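PDB 6F3H: exoribonuclease II, mitochondrial from Candida glabrata, which degrades RNA exonucleolytically in the 3' to 5' direction in mitochondria, as the magnesium-binding nuclease component of the mtEXO degradosome. Local coordinates for residues F398-E403 with T605-E610; D394-C399 with K546-L551; S422-H427 with H553-K558; I408-S413 with E610-T615. The protein carries 1 engineered substitution. One frame throughout, in Å; residues are numbered along the deposited sequence.

Interaction 1 (F398-E403 with T605-E610). With MG (magnesium ion), chain E; nucleotides of chain C.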
# COMPACT_ATOMS: atom_id res chain seq x y z
N PHE A 398 16.18 5.34 24.62
CA PHE A 398 15.96 3.95 24.28
C PHE A 398 15.42 3.79 22.85
O PHE A 398 14.29 4.20 22.56
CB PHE A 398 14.99 3.33 25.28
CG PHE A 398 15.42 3.45 26.72
CD1 PHE A 398 16.45 2.66 27.22
CD2 PHE A 398 14.76 4.31 27.59
CE1 PHE A 398 16.81 2.74 28.56
CE2 PHE A 398 15.11 4.39 28.93
CZ PHE A 398 16.14 3.61 29.41
N CYS A 399 16.20 3.13 21.99
CA CYS A 399 15.82 2.81 20.61
C CYS A 399 15.56 1.32 20.51
O CYS A 399 16.47 0.52 20.26
CB CYS A 399 16.90 3.25 19.64
SG CYS A 399 17.18 5.03 19.63
N ILE A 400 14.30 0.94 20.69
CA ILE A 400 13.89 -0.46 20.79
C ILE A 400 13.51 -0.91 19.39
O ILE A 400 12.37 -0.73 18.95
CB ILE A 400 12.75 -0.64 21.76
CG1 ILE A 400 13.06 0.16 23.01
CG2 ILE A 400 12.54 -2.11 22.05
CD1 ILE A 400 12.05 -0.00 24.05
N ASP A 401 14.45 -1.52 18.68
CA ASP A 401 14.24 -2.03 17.34
C ASP A 401 14.69 -3.50 17.35
O ASP A 401 15.13 -4.01 18.38
CB ASP A 401 14.96 -1.11 16.33
CG ASP A 401 14.13 0.05 15.87
OD1 ASP A 401 12.87 -0.05 15.92
OD2 ASP A 401 14.72 1.09 15.45
N SER A 402 14.50 -4.18 16.23
CA SER A 402 15.01 -5.54 16.07
C SER A 402 16.50 -5.53 15.75
O SER A 402 17.10 -4.51 15.43
CB SER A 402 14.28 -6.28 14.95
OG SER A 402 12.98 -6.70 15.32
N GLU A 403 17.09 -6.72 15.86
CA GLU A 403 18.48 -6.89 15.45
C GLU A 403 18.65 -6.59 13.97
O GLU A 403 19.65 -6.00 13.55
CB GLU A 403 18.95 -8.32 15.77
CG GLU A 403 20.45 -8.49 16.08
CD GLU A 403 20.96 -9.91 15.77
OE1 GLU A 403 21.56 -10.11 14.69
OE2 GLU A 403 20.74 -10.82 16.59
N THR A 605 7.00 -4.46 22.50
CA THR A 605 6.17 -3.95 21.40
C THR A 605 5.04 -3.10 21.95
O THR A 605 4.72 -2.04 21.40
CB THR A 605 5.62 -5.08 20.55
OG1 THR A 605 4.59 -5.75 21.29
CG2 THR A 605 6.71 -6.07 20.21
N LEU A 606 4.37 -3.60 22.99
CA LEU A 606 3.30 -2.84 23.60
C LEU A 606 3.81 -1.49 24.05
O LEU A 606 3.17 -0.46 23.83
CB LEU A 606 2.76 -3.60 24.80
CG LEU A 606 2.00 -2.72 25.80
CD1 LEU A 606 0.72 -2.10 25.20
CD2 LEU A 606 1.72 -3.48 27.07
N LEU A 607 4.98 -1.49 24.66
CA LEU A 607 5.57 -0.25 25.15
C LEU A 607 5.76 0.72 24.01
O LEU A 607 5.16 1.80 23.99
CB LEU A 607 6.91 -0.58 25.80
CG LEU A 607 7.73 0.42 26.59
CD1 LEU A 607 8.81 -0.34 27.26
CD2 LEU A 607 8.32 1.51 25.70
N VAL A 608 6.52 0.30 23.00
CA VAL A 608 6.86 1.20 21.91
C VAL A 608 5.61 1.66 21.20
O VAL A 608 5.38 2.86 21.04
CB VAL A 608 7.82 0.50 20.93
CG1 VAL A 608 8.23 1.48 19.86
CG2 VAL A 608 9.02 -0.01 21.65
N SER A 609 4.74 0.71 20.86
CA SER A 609 3.59 1.06 20.05
C SER A 609 2.74 2.12 20.74
O SER A 609 2.43 3.17 20.16
CB SER A 609 2.78 -0.20 19.73
OG SER A 609 1.94 -0.58 20.80
N GLU A 610 2.47 1.93 22.03
CA GLU A 610 1.55 2.84 22.70
C GLU A 610 2.02 4.27 22.64
O GLU A 610 1.20 5.21 22.60
CB GLU A 610 1.35 2.43 24.14
CG GLU A 610 0.26 1.42 24.20
CD GLU A 610 -0.96 1.88 23.39
OE1 GLU A 610 -1.35 3.09 23.42
OE2 GLU A 610 -1.51 1.02 22.67
MG MG E . 12.82 1.67 16.39
P A C 5 5.75 3.40 14.21
OP1 A C 5 6.30 4.74 14.50
OP2 A C 5 5.01 3.17 12.94
O5' A C 5 6.97 2.39 14.22
C5' A C 5 7.80 2.33 15.37
C4' A C 5 8.65 1.09 15.39
O4' A C 5 7.82 -0.09 15.46
C3' A C 5 9.52 0.86 14.17
O3' A C 5 10.72 1.59 14.22
C2' A C 5 9.75 -0.64 14.23
O2' A C 5 10.71 -0.95 15.22
C1' A C 5 8.38 -1.12 14.70
N9 A C 5 7.51 -1.32 13.55
C8 A C 5 6.62 -0.45 12.97
N7 A C 5 6.03 -0.94 11.90
C5 A C 5 6.61 -2.19 11.79
C6 A C 5 6.42 -3.22 10.88
N6 A C 5 5.56 -3.14 9.85
N1 A C 5 7.17 -4.34 11.07
C2 A C 5 8.03 -4.40 12.10
N3 A C 5 8.30 -3.50 13.04
C4 A C 5 7.54 -2.42 12.80
P U C 4 0.65 2.84 13.18
OP1 U C 4 0.90 4.29 13.22
OP2 U C 4 0.69 2.12 11.90
O5' U C 4 1.74 2.20 14.10
C5' U C 4 1.74 2.50 15.47
C4' U C 4 2.83 1.72 16.12
O4' U C 4 2.45 0.33 16.17
C3' U C 4 4.12 1.71 15.34
O3' U C 4 4.87 2.90 15.45
C2' U C 4 4.80 0.46 15.88
O2' U C 4 5.34 0.70 17.17
C1' U C 4 3.60 -0.48 16.03
N1 U C 4 3.44 -1.35 14.84
C2 U C 4 4.13 -2.54 14.88
O2 U C 4 4.80 -2.89 15.83
N3 U C 4 3.99 -3.33 13.77
C4 U C 4 3.25 -3.03 12.65
O4 U C 4 3.22 -3.85 11.73
C5 U C 4 2.57 -1.76 12.68
C6 U C 4 2.68 -0.98 13.75
P C C 6 11.19 2.43 12.95
OP1 C C 6 12.42 3.13 13.32
OP2 C C 6 10.04 3.14 12.38
O5' C C 6 11.69 1.30 11.96
C5' C C 6 12.63 0.34 12.42
C4' C C 6 12.79 -0.80 11.45
O4' C C 6 11.61 -1.65 11.43
C3' C C 6 12.97 -0.45 9.99
O3' C C 6 14.26 0.05 9.68
C2' C C 6 12.69 -1.77 9.34
O2' C C 6 13.77 -2.64 9.62
C1' C C 6 11.50 -2.26 10.16
N1 C C 6 10.20 -1.91 9.52
C2 C C 6 9.70 -2.78 8.53
O2 C C 6 10.32 -3.81 8.25
N3 C C 6 8.55 -2.56 7.86
C4 C C 6 7.88 -1.47 8.16
N4 C C 6 6.74 -1.29 7.48
C5 C C 6 8.35 -0.55 9.15
C6 C C 6 9.50 -0.78 9.80
O HOH W 1 11.53 1.91 17.86
O HOH W 2 13.66 3.37 16.95

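Interaction 2 (D394-C399 with K546-L551)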
# COMPACT_ATOMS: atom_id res chain seq x y z
N ASP A 394 23.25 13.76 28.55
CA ASP A 394 23.56 12.36 28.74
C ASP A 394 22.31 11.60 29.11
O ASP A 394 22.38 10.40 29.38
CB ASP A 394 24.62 12.21 29.83
CG ASP A 394 25.28 10.85 29.82
OD1 ASP A 394 25.89 10.52 28.78
OD2 ASP A 394 25.21 10.13 30.84
N MSE A 395 21.19 12.29 29.15
CA MSE A 395 19.94 11.62 29.31
C MSE A 395 19.85 10.47 28.33
O MSE A 395 20.11 10.64 27.13
CB MSE A 395 18.82 12.59 29.08
CG MSE A 395 17.51 11.90 28.94
SE MSE A 395 16.14 13.16 28.42
CE MSE A 395 14.71 12.53 29.60
N PRO A 396 19.50 9.29 28.86
CA PRO A 396 19.49 8.06 28.06
C PRO A 396 18.24 7.94 27.21
O PRO A 396 17.11 8.17 27.67
CB PRO A 396 19.52 6.94 29.10
CG PRO A 396 19.05 7.56 30.34
CD PRO A 396 18.97 9.06 30.21
N VAL A 397 18.47 7.51 25.97
CA VAL A 397 17.45 7.38 24.94
C VAL A 397 17.37 5.93 24.51
O VAL A 397 18.35 5.39 23.98
CB VAL A 397 17.79 8.23 23.72
CG1 VAL A 397 16.67 8.18 22.75
CG2 VAL A 397 18.04 9.63 24.18
N PHE A 398 16.18 5.34 24.62
CA PHE A 398 15.96 3.95 24.28
C PHE A 398 15.42 3.79 22.85
O PHE A 398 14.29 4.20 22.56
CB PHE A 398 14.99 3.33 25.28
CG PHE A 398 15.42 3.45 26.72
CD1 PHE A 398 16.45 2.66 27.22
CD2 PHE A 398 14.76 4.31 27.59
CE1 PHE A 398 16.81 2.74 28.56
CE2 PHE A 398 15.11 4.39 28.93
CZ PHE A 398 16.14 3.61 29.41
N CYS A 399 16.20 3.13 21.99
CA CYS A 399 15.82 2.81 20.61
C CYS A 399 15.56 1.32 20.51
O CYS A 399 16.47 0.52 20.26
CB CYS A 399 16.90 3.25 19.64
SG CYS A 399 17.18 5.03 19.63
N LYS A 546 17.09 0.24 33.87
CA LYS A 546 16.09 -0.81 33.99
C LYS A 546 14.79 -0.30 34.60
O LYS A 546 13.70 -0.68 34.18
CB LYS A 546 16.66 -1.99 34.77
CG LYS A 546 15.61 -2.96 35.29
CD LYS A 546 16.22 -4.30 35.75
CE LYS A 546 15.17 -5.19 36.44
NZ LYS A 546 15.62 -6.59 36.73
N LYS A 547 14.87 0.60 35.58
CA LYS A 547 13.62 1.07 36.16
C LYS A 547 12.90 2.06 35.24
O LYS A 547 11.67 2.13 35.28
CB LYS A 547 13.83 1.64 37.57
CG LYS A 547 12.63 2.44 38.17
CD LYS A 547 11.29 1.67 38.39
CE LYS A 547 11.43 0.32 39.13
NZ LYS A 547 10.08 -0.34 39.22
N GLN A 548 13.59 2.77 34.36
CA GLN A 548 12.85 3.64 33.46
C GLN A 548 11.97 2.82 32.53
O GLN A 548 10.83 3.20 32.21
CB GLN A 548 13.80 4.52 32.67
CG GLN A 548 14.52 5.58 33.47
CD GLN A 548 15.77 6.07 32.77
OE1 GLN A 548 16.74 5.33 32.63
NE2 GLN A 548 15.73 7.31 32.29
N LEU A 549 12.46 1.65 32.13
CA LEU A 549 11.68 0.74 31.30
C LEU A 549 10.44 0.23 32.02
O LEU A 549 9.35 0.22 31.45
CB LEU A 549 12.56 -0.42 30.86
CG LEU A 549 13.78 0.00 30.04
CD1 LEU A 549 14.64 -1.20 29.75
CD2 LEU A 549 13.34 0.60 28.74
N GLU A 550 10.59 -0.25 33.26
CA GLU A 550 9.40 -0.75 33.95
C GLU A 550 8.38 0.35 34.09
O GLU A 550 7.18 0.13 33.94
CB GLU A 550 9.75 -1.33 35.31
CG GLU A 550 10.94 -2.25 35.28
CD GLU A 550 11.31 -2.76 36.66
OE1 GLU A 550 10.68 -2.32 37.65
OE2 GLU A 550 12.23 -3.62 36.73
N LEU A 551 8.86 1.55 34.33
CA LEU A 551 7.97 2.68 34.43
C LEU A 551 7.28 2.92 33.10
O LEU A 551 6.07 3.12 33.06
CB LEU A 551 8.75 3.90 34.87
CG LEU A 551 7.87 5.07 35.28
CD1 LEU A 551 6.63 4.64 36.07
CD2 LEU A 551 8.76 5.98 36.08

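Interaction 3 (S422-H427 with H553-K558)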
# COMPACT_ATOMS: atom_id res chain seq x y z
N SER A 422 5.36 11.85 35.49
CA SER A 422 6.54 11.51 34.71
C SER A 422 6.59 12.40 33.48
O SER A 422 5.55 12.77 32.92
CB SER A 422 6.52 10.04 34.25
OG SER A 422 5.95 9.18 35.21
N ARG A 423 7.79 12.73 33.04
CA ARG A 423 7.95 13.49 31.81
C ARG A 423 8.56 12.61 30.75
O ARG A 423 9.51 11.86 31.01
CB ARG A 423 8.82 14.73 31.98
CG ARG A 423 9.08 15.40 30.63
CD ARG A 423 9.90 16.66 30.72
NE ARG A 423 9.49 17.52 31.82
CZ ARG A 423 10.32 17.99 32.74
NH1 ARG A 423 11.61 17.69 32.69
NH2 ARG A 423 9.87 18.76 33.72
N ILE A 424 8.00 12.70 29.54
CA ILE A 424 8.35 11.82 28.45
C ILE A 424 8.90 12.60 27.27
O ILE A 424 8.37 13.66 26.92
CB ILE A 424 7.14 11.00 28.02
CG1 ILE A 424 6.47 10.50 29.29
CG2 ILE A 424 7.60 9.92 27.11
CD1 ILE A 424 7.30 9.49 30.05
N HIS A 425 9.93 12.04 26.66
CA HIS A 425 10.57 12.63 25.50
C HIS A 425 10.65 11.60 24.41
O HIS A 425 11.21 10.52 24.61
CB HIS A 425 11.95 13.13 25.84
CG HIS A 425 11.95 14.18 26.90
ND1 HIS A 425 11.80 15.52 26.61
CD2 HIS A 425 12.08 14.09 28.24
CE1 HIS A 425 11.85 16.21 27.73
NE2 HIS A 425 12.02 15.37 28.74
N ILE A 426 10.12 11.95 23.25
CA ILE A 426 10.14 11.10 22.08
C ILE A 426 11.02 11.78 21.07
O ILE A 426 10.68 12.84 20.55
CB ILE A 426 8.75 10.88 21.52
CG1 ILE A 426 7.81 10.68 22.69
CG2 ILE A 426 8.74 9.69 20.60
CD1 ILE A 426 8.14 9.40 23.45
N HIS A 427 12.15 11.16 20.80
CA HIS A 427 13.14 11.75 19.93
C HIS A 427 13.05 11.05 18.60
O HIS A 427 13.28 9.84 18.51
CB HIS A 427 14.54 11.65 20.50
CG HIS A 427 14.59 11.95 21.95
ND1 HIS A 427 14.41 13.23 22.43
CD2 HIS A 427 14.81 11.16 23.02
CE1 HIS A 427 14.49 13.20 23.75
NE2 HIS A 427 14.73 11.96 24.13
N HIS A 553 6.76 0.76 30.67
CA HIS A 553 5.84 -0.32 30.38
C HIS A 553 4.55 -0.17 31.17
O HIS A 553 3.45 -0.39 30.63
CB HIS A 553 6.50 -1.66 30.65
CG HIS A 553 5.57 -2.83 30.56
ND1 HIS A 553 5.06 -3.46 31.67
CD2 HIS A 553 5.05 -3.47 29.48
CE1 HIS A 553 4.28 -4.45 31.28
NE2 HIS A 553 4.25 -4.48 29.96
N THR A 554 4.65 0.18 32.44
CA THR A 554 3.43 0.34 33.24
C THR A 554 2.60 1.53 32.75
O THR A 554 1.37 1.51 32.85
CB THR A 554 3.81 0.48 34.70
OG1 THR A 554 4.85 1.45 34.79
CG2 THR A 554 4.35 -0.86 35.23
N LEU A 555 3.26 2.55 32.19
CA LEU A 555 2.53 3.68 31.64
C LEU A 555 1.76 3.29 30.39
O LEU A 555 0.60 3.67 30.22
CB LEU A 555 3.49 4.82 31.33
CG LEU A 555 4.00 5.58 32.55
CD1 LEU A 555 5.19 6.44 32.20
CD2 LEU A 555 2.86 6.44 33.03
N ALA A 556 2.38 2.52 29.50
CA ALA A 556 1.70 2.09 28.29
C ALA A 556 0.46 1.29 28.63
O ALA A 556 -0.61 1.52 28.05
CB ALA A 556 2.63 1.27 27.41
N THR A 557 0.56 0.38 29.60
CA THR A 557 -0.59 -0.44 29.93
C THR A 557 -1.80 0.43 30.23
O THR A 557 -2.91 0.17 29.75
CB THR A 557 -0.25 -1.35 31.12
OG1 THR A 557 0.79 -2.26 30.74
CG2 THR A 557 -1.46 -2.16 31.57
N LYS A 558 -1.58 1.55 30.92
CA LYS A 558 -2.71 2.40 31.22
C LYS A 558 -3.12 3.22 30.03
O LYS A 558 -4.30 3.55 29.89
CB LYS A 558 -2.37 3.30 32.40
CG LYS A 558 -1.83 2.50 33.57
CD LYS A 558 -2.14 3.18 34.88
CE LYS A 558 -1.07 4.17 35.25
NZ LYS A 558 0.07 3.47 35.90

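Interaction 4 (I408-S413 with E610-T615). Engineered in segment 408-413: Asn-409 (natural residue Asp). With MG (magnesium ion), chain E; nucleotides of chain C.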
# COMPACT_ATOMS: atom_id res chain seq x y z
N ILE A 408 16.53 3.68 12.08
CA ILE A 408 16.13 3.91 13.45
C ILE A 408 15.54 5.31 13.49
O ILE A 408 16.28 6.29 13.43
CB ILE A 408 17.31 3.78 14.42
CG1 ILE A 408 18.26 2.68 13.93
CG2 ILE A 408 16.84 3.45 15.82
CD1 ILE A 408 17.60 1.31 13.80
N ASN A 409 14.20 5.41 13.61
CA ASN A 409 13.48 6.67 13.53
C ASN A 409 13.09 7.22 14.90
O ASN A 409 12.77 8.41 15.01
CB ASN A 409 12.15 6.51 12.74
CG ASN A 409 12.32 6.38 11.23
OD1 ASN A 409 12.53 7.37 10.53
ND2 ASN A 409 12.15 5.17 10.72
N ASP A 410 13.17 6.40 15.95
CA ASP A 410 12.50 6.64 17.22
C ASP A 410 13.38 6.34 18.43
O ASP A 410 14.12 5.36 18.44
CB ASP A 410 11.27 5.74 17.28
CG ASP A 410 11.63 4.24 17.15
OD1 ASP A 410 12.66 3.93 16.51
OD2 ASP A 410 10.87 3.35 17.59
N GLY A 411 13.25 7.16 19.47
CA GLY A 411 13.79 6.83 20.78
C GLY A 411 12.87 7.36 21.86
O GLY A 411 12.14 8.32 21.65
N ILE A 412 12.93 6.75 23.04
CA ILE A 412 12.12 7.14 24.18
C ILE A 412 12.99 7.51 25.37
O ILE A 412 13.98 6.82 25.67
CB ILE A 412 11.15 6.02 24.60
CG1 ILE A 412 10.56 5.36 23.37
CG2 ILE A 412 10.06 6.56 25.47
CD1 ILE A 412 9.67 4.22 23.71
N SER A 413 12.58 8.55 26.10
CA SER A 413 13.26 8.98 27.31
C SER A 413 12.20 9.36 28.32
O SER A 413 11.18 9.96 27.97
CB SER A 413 14.18 10.16 27.02
OG SER A 413 15.21 9.77 26.13
N GLU A 610 2.47 1.93 22.03
CA GLU A 610 1.55 2.84 22.70
C GLU A 610 2.02 4.27 22.64
O GLU A 610 1.20 5.21 22.60
CB GLU A 610 1.35 2.43 24.14
CG GLU A 610 0.26 1.42 24.20
CD GLU A 610 -0.96 1.88 23.39
OE1 GLU A 610 -1.35 3.09 23.42
OE2 GLU A 610 -1.51 1.02 22.67
N PHE A 611 3.32 4.46 22.63
CA PHE A 611 3.85 5.81 22.66
C PHE A 611 3.81 6.46 21.29
O PHE A 611 3.50 7.65 21.19
CB PHE A 611 5.25 5.74 23.25
CG PHE A 611 5.25 5.54 24.74
CD1 PHE A 611 4.88 6.58 25.59
CD2 PHE A 611 5.49 4.30 25.29
CE1 PHE A 611 4.83 6.40 26.96
CE2 PHE A 611 5.44 4.11 26.66
CZ PHE A 611 5.11 5.16 27.50
N MSE A 612 4.05 5.70 20.23
CA MSE A 612 4.03 6.25 18.88
C MSE A 612 2.67 6.67 18.50
O MSE A 612 2.48 7.76 17.97
CB MSE A 612 4.53 5.22 17.91
CG MSE A 612 5.79 4.59 18.41
SE MSE A 612 7.26 5.87 18.53
CE MSE A 612 8.13 5.35 16.88
N ILE A 613 1.73 5.77 18.76
CA ILE A 613 0.32 6.11 18.66
C ILE A 613 0.04 7.43 19.34
O ILE A 613 -0.60 8.33 18.79
CB ILE A 613 -0.53 4.99 19.27
CG1 ILE A 613 -0.19 3.66 18.60
CG2 ILE A 613 -2.00 5.36 19.26
CD1 ILE A 613 -1.06 2.55 19.05
N LEU A 614 0.54 7.58 20.56
CA LEU A 614 0.20 8.77 21.30
C LEU A 614 0.86 9.99 20.68
O LEU A 614 0.21 11.00 20.44
CB LEU A 614 0.63 8.61 22.74
CG LEU A 614 0.43 9.97 23.42
CD1 LEU A 614 -1.06 10.36 23.40
CD2 LEU A 614 1.00 9.94 24.81
N THR A 615 2.15 9.88 20.38
CA THR A 615 2.87 10.95 19.71
C THR A 615 2.16 11.40 18.46
O THR A 615 2.05 12.60 18.18
CB THR A 615 4.24 10.45 19.30
OG1 THR A 615 4.87 9.83 20.42
CG2 THR A 615 5.08 11.57 18.76
MG MG E . 12.82 1.67 16.39
P C C 6 11.19 2.43 12.95
OP1 C C 6 12.42 3.13 13.32
OP2 C C 6 10.04 3.14 12.38
O5' C C 6 11.69 1.30 11.96
C5' C C 6 12.63 0.34 12.42
C4' C C 6 12.79 -0.80 11.45
O4' C C 6 11.61 -1.65 11.43
C3' C C 6 12.97 -0.45 9.99
O3' C C 6 14.26 0.05 9.68
C2' C C 6 12.69 -1.77 9.34
O2' C C 6 13.77 -2.64 9.62
C1' C C 6 11.50 -2.26 10.16
N1 C C 6 10.20 -1.91 9.52
C2 C C 6 9.70 -2.78 8.53
O2 C C 6 10.32 -3.81 8.25
N3 C C 6 8.55 -2.56 7.86
C4 C C 6 7.88 -1.47 8.16
N4 C C 6 6.74 -1.29 7.48
C5 C C 6 8.35 -0.55 9.15
C6 C C 6 9.50 -0.78 9.80
P A C 5 5.75 3.40 14.21
OP1 A C 5 6.30 4.74 14.50
OP2 A C 5 5.01 3.17 12.94
O5' A C 5 6.97 2.39 14.22
C5' A C 5 7.80 2.33 15.37
C4' A C 5 8.65 1.09 15.39
O4' A C 5 7.82 -0.09 15.46
C3' A C 5 9.52 0.86 14.17
O3' A C 5 10.72 1.59 14.22
C2' A C 5 9.75 -0.64 14.23
O2' A C 5 10.71 -0.95 15.22
C1' A C 5 8.38 -1.12 14.70
N9 A C 5 7.51 -1.32 13.55
C8 A C 5 6.62 -0.45 12.97
N7 A C 5 6.03 -0.94 11.90
C5 A C 5 6.61 -2.19 11.79
C6 A C 5 6.42 -3.22 10.88
N6 A C 5 5.56 -3.14 9.85
N1 A C 5 7.17 -4.34 11.07
C2 A C 5 8.03 -4.40 12.10
N3 A C 5 8.30 -3.50 13.04
C4 A C 5 7.54 -2.42 12.80
P U C 4 0.65 2.84 13.18
OP1 U C 4 0.90 4.29 13.22
OP2 U C 4 0.69 2.12 11.90
O5' U C 4 1.74 2.20 14.10
C5' U C 4 1.74 2.50 15.47
C4' U C 4 2.83 1.72 16.12
O4' U C 4 2.45 0.33 16.17
C3' U C 4 4.12 1.71 15.34
O3' U C 4 4.87 2.90 15.45
C2' U C 4 4.80 0.46 15.88
O2' U C 4 5.34 0.70 17.17
C1' U C 4 3.60 -0.48 16.03
N1 U C 4 3.44 -1.35 14.84
C2 U C 4 4.13 -2.54 14.88
O2 U C 4 4.80 -2.89 15.83
N3 U C 4 3.99 -3.33 13.77
C4 U C 4 3.25 -3.03 12.65
O4 U C 4 3.22 -3.85 11.73
C5 U C 4 2.57 -1.76 12.68
C6 U C 4 2.68 -0.98 13.75
O HOH W 1 11.53 1.91 17.86
O HOH W 2 13.66 3.37 16.95

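Interaction 1 (F398-E403 with T605-E610)
Ile-400 meets Val-608 through CB, CG2 and CD1, with CG1 slightly farther back. Its CB lies 3.8 Å from CG2 of Val-608. Beyond it the chain divides, with CG2 anti to the backbone N and CG1 anti to the carbonyl carbon (chi1 -45°), and both branches stay near the same methyl. The CG2 branch of Ile-400 is 4.1 Å from Val-608 CG2. The other branch runs straight on from CG1 (chi2 -177°) and brings its CD1 to 3.9 Å from Val-608 CG2, while CD1 of Ile-400 also stands 4.3 Å from CD2 of Leu-607. One valine methyl thus touches three isoleucine carbons, and the two side chains run antiparallel alongside each other. Tyr-527 and Val-530 of helix 527-534 also touch Ile-400.

This packing sets a loop of the RNB domain against helix 603-625 beside the magnesium site. Ile-400 points its CB at the helix; Asp-401, the next residue, points its own away and turns to the metal. Both carboxylate oxygens of Asp-401 bind the magnesium ion, OD2 at 2.2 Å and OD1 at a modelled 1.8 Å, imprecise at this resolution, and Asp-410 supplies another ligand. OD1 also accepts a hydrogen bond from O2' of adenosine 5 in chain C, modelled so short that its length is doubtful. On the helix, CB of Ser-609 lies 3.6 Å from O4' of uridine 4 in chain C.

Interaction 2 (D394-C399 with K546-L551)
Within the RNB domain, the loop that follows strand 390-391 is laid against helix 543-567, with Pro-396 and Phe-398 meeting Gln-548 and Leu-549. The aromatic ring receives the helix in two ways. Leu-549 sets its CD2 methyl over one face, 3.9 Å from the centroid of the Phe-398 ring and only 4° off the ring normal, a textbook CH-pi contact; the methyl is almost equally far from CG, CD1, CD2 and CE1, which confirms the centring. Gln-548 instead comes to the rim. Its OE1 lies 3.7 Å from CZ of Phe-398, near the ring plane, and its CB is 4.0 Å from CE2 of Phe-398. Ring and amide planes are turned 73° apart. The amide can reach this far because the Gln-548 chain is extended beyond CG (chi2 160°).

Pro-396 meets the same amide: CG of Pro-396 is 3.9 Å from both OE1 and NE2 of Gln-548, and the two side chains cross at about a right angle. NE2 also donates to the backbone O of Ile-414, a bond that ties the helix to strand 410-416 and would limit flipping of the amide.

No hydrogen bond spans the two segments. The contact therefore rests on dispersion, a methyl against the pi face, and probably on a weak electrostatic attraction between the amide oxygen and the electropositive C-H rim.

Interaction 3 (S422-H427 with H553-K558)
Leu-555 carries the helix side of this contact alone, placing its CD1 methyl against Ser-422 and Ile-424. It joins helix 543-567 of the RNB domain to one face of the mixed beta-sheet containing strand 421-429. The closer part is small: a methyl against a hydroxyl oxygen and another methyl, with only the Ile-424 pair purely apolar. CD1 of Leu-555 lies 4.1 Å from OG of Ser-422 and 4.3 Å from CD1 of Ile-424, so one methyl bridges two residues that alternate along the strand and point to the same face. The leucine reaches them with CG anti to its carbonyl carbon (chi1 -75°) and an extended outer torsion (chi2 166°). Ile-414 of the adjacent strand 410-416 touches Leu-555, Ser-422 and Ile-424 alike, which makes the buried patch broader than these two segments alone; Leu-505 of strand 505-519 also touches Leu-555.

Even at the nearest CA pair, Ser-422 and Leu-555, the backbones are 9.3 Å apart; the whole contact buries 76 Å², and no hydrogen bond crosses. On the solvent side, Thr-554 and Thr-557 are exposed, and the polar bonding there stays within the helix. His-553 O accepts from Thr-557 N at 3.2 Å and from Thr-557 OG1 at 3.3 Å; the two donors come from opposite faces of the carbonyl plane, the hydroxyl tilted 31° from it.

Interaction 4 (I408-S413 with E610-T615)
The backbone O of Phe-611, whose side chain touches Ile-412 across the contact, is held by two donors from a single residue: Thr-615 N and Thr-615 OG1, each 2.7 Å from Phe-611 O. The hydroxyl, coming from above the carbonyl plane (42° out of it), adds a second bond to the ordinary helical one from Thr-615 N on helix 603-625. From the strand, CD1 of Ile-412 comes to 4.5 Å from CD2 of Phe-611, a light apolar contact.

The second pairing is Asp-410 with selenomethionine Met-612. Their side chains cross at about a right angle, the Met-612 chain being bent at chi2 and chi3 so that its end swings toward the strand; the modelled approach of its methyl to Asp-410 is too short to be reliable. Met-612 faces RNA as well, its CB lying 3.4 Å from O3' of uridine 4 in chain C. Asp-410 sends OD1 to the magnesium ion at 2.3 Å, with CG between its backbone N and carbonyl carbon (chi1 59°).

Just before the strand, Asn-409, an engineered residue (aspartate in the natural protein), meets the phosphate of cytidine 6 in chain C. Its backbone N donates to OP1 of that nucleotide at 2.9 Å with an angle of 156°, while its ND2 makes a weak bond to the same oxygen at 3.3 Å. Asp-401 completes the protein's share of the metal ligands. Closely spaced acidic residues binding magnesium beside an RNA phosphate are consistent with the active site of RNase II-family (RNB) nucleases.

How the interactions relate
Interactions 1 and 4 hold the metal site: their centres are 8 Å apart, both use helix 603-625, and each contributes one aspartate to the same magnesium ion. Interaction 2 begins on the loop that interaction 1 continues, and the side chain of Phe-398, at its CB, is about 9 Å from the metal. The backbone of that loop is joined to interaction 4 by a probable hydrogen bond, Phe-398 N to Ile-412 O at 2.9 Å. Strand pairing links interactions 3 and 4, with Gly-411 N 2.9 Å from His-427 O. Interactions 2 and 3 share helix 543-567, which also touches helix 603-625, where Ala-556 CB lies 3.7 Å from Glu-610 CB.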